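Local coordinates for uncharacterized conserved protein (Methanopyrus kandleri AV19, PDB 2QYA) that is of unknown function and belongs to the DUF424 family, with helices packed on a mixed beta sheet in an assembly of two chains, at residues L19-E24 with K57-A62. The protein carries 2 engineered substitutions. Residues are numbered along the deposited sequence; the frame is centred on the assembly and turned at random.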
ATOM      1  N   LEU A  19      -6.522  -1.412  -1.782  1.00 35.93           N
ATOM      2  CA  LEU A  19      -7.932  -1.229  -2.029  1.00 35.23           C
ATOM      3  C   LEU A  19      -8.428  -0.317  -0.931  1.00 35.46           C
ATOM      4  O   LEU A  19      -8.431  -0.696   0.252  1.00 34.90           O
ATOM      5  CB  LEU A  19      -8.681  -2.560  -2.021  1.00 35.88           C
ATOM      6  CG  LEU A  19      -8.060  -3.820  -2.653  1.00 37.44           C
ATOM      7  CD1 LEU A  19      -8.961  -5.047  -2.513  1.00 36.20           C
ATOM      8  CD2 LEU A  19      -7.726  -3.615  -4.082  1.00 38.51           C
ATOM      9  N   ALA A  20      -8.770   0.917  -1.309  1.00 34.73           N
ATOM     10  CA  ALA A  20      -9.301   1.893  -0.370  1.00 35.40           C
ATOM     11  C   ALA A  20     -10.794   2.166  -0.629  1.00 36.00           C
ATOM     12  O   ALA A  20     -11.218   2.388  -1.762  1.00 35.16           O
ATOM     13  CB  ALA A  20      -8.498   3.195  -0.402  1.00 34.27           C
ATOM     14  N   LEU A  21     -11.572   2.168   0.438  1.00 36.92           N
ATOM     15  CA  LEU A  21     -13.013   2.342   0.341  1.00 38.08           C
ATOM     16  C   LEU A  21     -13.338   3.497   1.233  1.00 38.56           C
ATOM     17  O   LEU A  21     -12.802   3.588   2.337  1.00 39.08           O
ATOM     18  CB  LEU A  21     -13.747   1.098   0.833  1.00 37.72           C
ATOM     19  CG  LEU A  21     -13.685  -0.157  -0.020  1.00 39.17           C
ATOM     20  CD1 LEU A  21     -13.620  -1.372   0.882  1.00 43.80           C
ATOM     21  CD2 LEU A  21     -14.912  -0.237  -0.897  1.00 41.16           C
ATOM     22  N   CYS A  22     -14.200   4.387   0.766  1.00 38.92           N
ATOM     23  CA  CYS A  22     -14.621   5.512   1.592  1.00 39.77           C
ATOM     24  C   CYS A  22     -16.082   5.812   1.303  1.00 40.80           C
ATOM     25  O   CYS A  22     -16.488   5.803   0.130  1.00 40.53           O
ATOM     26  CB  CYS A  22     -13.763   6.732   1.260  1.00 39.25           C
ATOM     27  SG  CYS A  22     -13.918   8.171   2.306  1.00 40.48           S
ATOM     28  N   ASP A  23     -16.870   6.085   2.347  1.00 41.55           N
ATOM     29  CA  ASP A  23     -18.233   6.606   2.138  1.00 42.83           C
ATOM     30  C   ASP A  23     -18.162   7.921   1.355  1.00 42.81           C
ATOM     31  O   ASP A  23     -17.379   8.814   1.668  1.00 42.48           O
ATOM     32  CB  ASP A  23     -18.993   6.790   3.466  1.00 42.77           C
ATOM     33  CG  ASP A  23     -19.350   5.466   4.116  1.00 44.27           C
ATOM     34  OD1 ASP A  23     -18.659   4.449   3.830  1.00 45.69           O
ATOM     35  OD2 ASP A  23     -20.328   5.429   4.909  1.00 44.99           O
ATOM     36  N   GLU A  24     -18.963   8.011   0.307  1.00 44.03           N
ATOM     37  CA  GLU A  24     -18.947   9.170  -0.567  1.00 45.21           C
ATOM     38  C   GLU A  24     -19.247  10.445   0.200  1.00 47.03           C
ATOM     39  O   GLU A  24     -18.558  11.446   0.011  1.00 46.81           O
ATOM     40  CB  GLU A  24     -19.951   8.969  -1.686  1.00 45.22           C
ATOM     41  CG  GLU A  24     -19.792   9.860  -2.889  1.00 44.13           C
ATOM     42  CD  GLU A  24     -20.928   9.620  -3.861  1.00 42.60           C
ATOM     43  OE1 GLU A  24     -22.077   9.871  -3.457  1.00 41.12           O
ATOM     44  OE2 GLU A  24     -20.680   9.147  -4.987  1.00 39.60           O
ATOM     45  N   LYS A  57     -18.292  -7.012  -4.511  1.00 44.88           N
ATOM     46  CA  LYS A  57     -17.905  -7.915  -5.599  1.00 45.97           C
ATOM     47  C   LYS A  57     -16.486  -7.594  -6.099  1.00 45.93           C
ATOM     48  O   LYS A  57     -15.663  -8.499  -6.229  1.00 45.77           O
ATOM     49  CB  LYS A  57     -18.944  -7.867  -6.723  1.00 46.05           C
ATOM     50  CG  LYS A  57     -18.561  -8.582  -8.000  1.00 47.51           C
ATOM     51  CD  LYS A  57     -19.769  -8.783  -8.937  1.00 48.00           C
ATOM     52  CE  LYS A  57     -19.341  -9.395 -10.293  1.00 48.60           C
ATOM     53  NZ  LYS A  57     -18.672  -8.363 -11.177  1.00 52.87           N
ATOM     54  N   LYS A  58     -16.204  -6.318  -6.369  1.00 45.81           N
ATOM     55  CA  LYS A  58     -14.871  -5.908  -6.845  1.00 46.26           C
ATOM     56  C   LYS A  58     -13.753  -6.202  -5.830  1.00 45.72           C
ATOM     57  O   LYS A  58     -12.639  -6.548  -6.211  1.00 45.49           O
ATOM     58  CB  LYS A  58     -14.836  -4.428  -7.251  1.00 46.30           C
ATOM     59  CG  LYS A  58     -14.696  -4.167  -8.773  1.00 49.21           C
ATOM     60  CD  LYS A  58     -15.954  -4.582  -9.572  1.00 52.18           C
ATOM     61  CE  LYS A  58     -15.881  -4.196 -11.100  1.00 53.98           C
ATOM     62  NZ  LYS A  58     -15.934  -2.708 -11.355  1.00 58.49           N
ATOM     63  N   ILE A  59     -14.058  -6.018  -4.558  1.00 45.44           N
ATOM     64  CA  ILE A  59     -13.118  -6.289  -3.465  1.00 46.57           C
ATOM     65  C   ILE A  59     -12.787  -7.770  -3.413  1.00 45.85           C
ATOM     66  O   ILE A  59     -11.621  -8.129  -3.437  1.00 46.23           O
ATOM     67  CB  ILE A  59     -13.638  -5.722  -2.090  1.00 46.87           C
ATOM     68  CG1 ILE A  59     -12.945  -4.420  -1.774  1.00 46.77           C
ATOM     69  CG2 ILE A  59     -13.377  -6.655  -0.952  1.00 48.69           C
ATOM     70  CD1 ILE A  59     -13.269  -3.360  -2.694  1.00 48.69           C
ATOM     71  N   ARG A  60     -13.812  -8.613  -3.413  1.00 45.63           N
ATOM     72  CA  ARG A  60     -13.635 -10.051  -3.538  1.00 45.83           C
ATOM     73  C   ARG A  60     -12.737 -10.416  -4.705  1.00 45.43           C
ATOM     74  O   ARG A  60     -11.832 -11.234  -4.554  1.00 45.07           O
ATOM     75  CB  ARG A  60     -14.964 -10.754  -3.764  1.00 46.24           C
ATOM     76  CG  ARG A  60     -15.773 -11.012  -2.547  1.00 48.35           C
ATOM     77  CD  ARG A  60     -16.973 -11.910  -2.885  1.00 52.27           C
ATOM     78  NE  ARG A  60     -18.023 -11.768  -1.875  1.00 57.55           N
ATOM     79  CZ  ARG A  60     -19.168 -11.089  -2.038  1.00 60.43           C
ATOM     80  NH1 ARG A  60     -19.469 -10.496  -3.202  1.00 58.81           N
ATOM     81  NH2 ARG A  60     -20.033 -11.023  -1.026  1.00 60.84           N
ATOM     82  N   GLU A  61     -13.011  -9.843  -5.876  1.00 44.28           N
ATOM     83  CA  GLU A  61     -12.276 -10.228  -7.083  1.00 44.30           C
ATOM     84  C   GLU A  61     -10.812  -9.796  -7.042  1.00 42.03           C
ATOM     85  O   GLU A  61      -9.962 -10.520  -7.518  1.00 41.66           O
ATOM     86  CB  GLU A  61     -12.933  -9.656  -8.341  1.00 44.16           C
ATOM     87  CG  GLU A  61     -14.328 -10.225  -8.675  1.00 47.69           C
ATOM     88  CD  GLU A  61     -15.084  -9.360  -9.711  1.00 47.96           C
ATOM     89  OE1 GLU A  61     -14.733  -8.163  -9.873  1.00 50.81           O
ATOM     90  OE2 GLU A  61     -16.031  -9.873 -10.351  1.00 51.87           O
ATOM     91  N   ALA A  62     -10.527  -8.606  -6.508  1.00 40.52           N
ATOM     92  CA  ALA A  62      -9.156  -8.127  -6.444  1.00 39.72           C
ATOM     93  C   ALA A  62      -8.369  -8.973  -5.435  1.00 39.97           C
ATOM     94  O   ALA A  62      -7.204  -9.269  -5.670  1.00 39.18           O
ATOM     95  CB  ALA A  62      -9.102  -6.652  -6.087  1.00 39.29           C
TER
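In both L19 and L21 the first torsion sets CG beside the backbone N and opposite the carbonyl carbon, L19 being rotated some 20° off ideal staggering (chi1 -39°), and since both CA–CB bonds already point at helix 52-66, the two leucines present their methyls to I59 and A62. The L19 fork straddles the A62 methyl: CD1 and CD2 each lie 3.9 Å from A62 CB, and CD1 alone goes on to I59. There L19 CD1 passes I59 CG1 at 4.1 Å, the two side chains running alongside each other in opposite senses. L21 meets I59 differently, tip to tip, with L21 CD2 4.0 Å from I59 CD1; the second methyl, L21 CD1, is 4.1 Å from I59 CG1. I59 thus reaches both leucines, although its CA–CB bond does not aim directly at the strand. The short segments run nearly antiparallel, at 166°, and their axes approach to 10.4 Å; the touching atoms across this spacing all belong to side chains. This is helix-on-sheet packing: L19 and L21, two residues apart, share one face of the central strand 16-23, whereas A20 points from the other face and packs on T13 of the second subunit. L8 of the adjacent strand also touches L21 and I59, and V84 and V85 of helix 79-87 cover L21 further. On the helix's exposed side K57 NZ and E61 OE2 form a salt bridge. Every touching residue is buried and every cross-segment contact is aliphatic, consistent with this part of the helix-sheet interface resting on apolar packing and water exclusion.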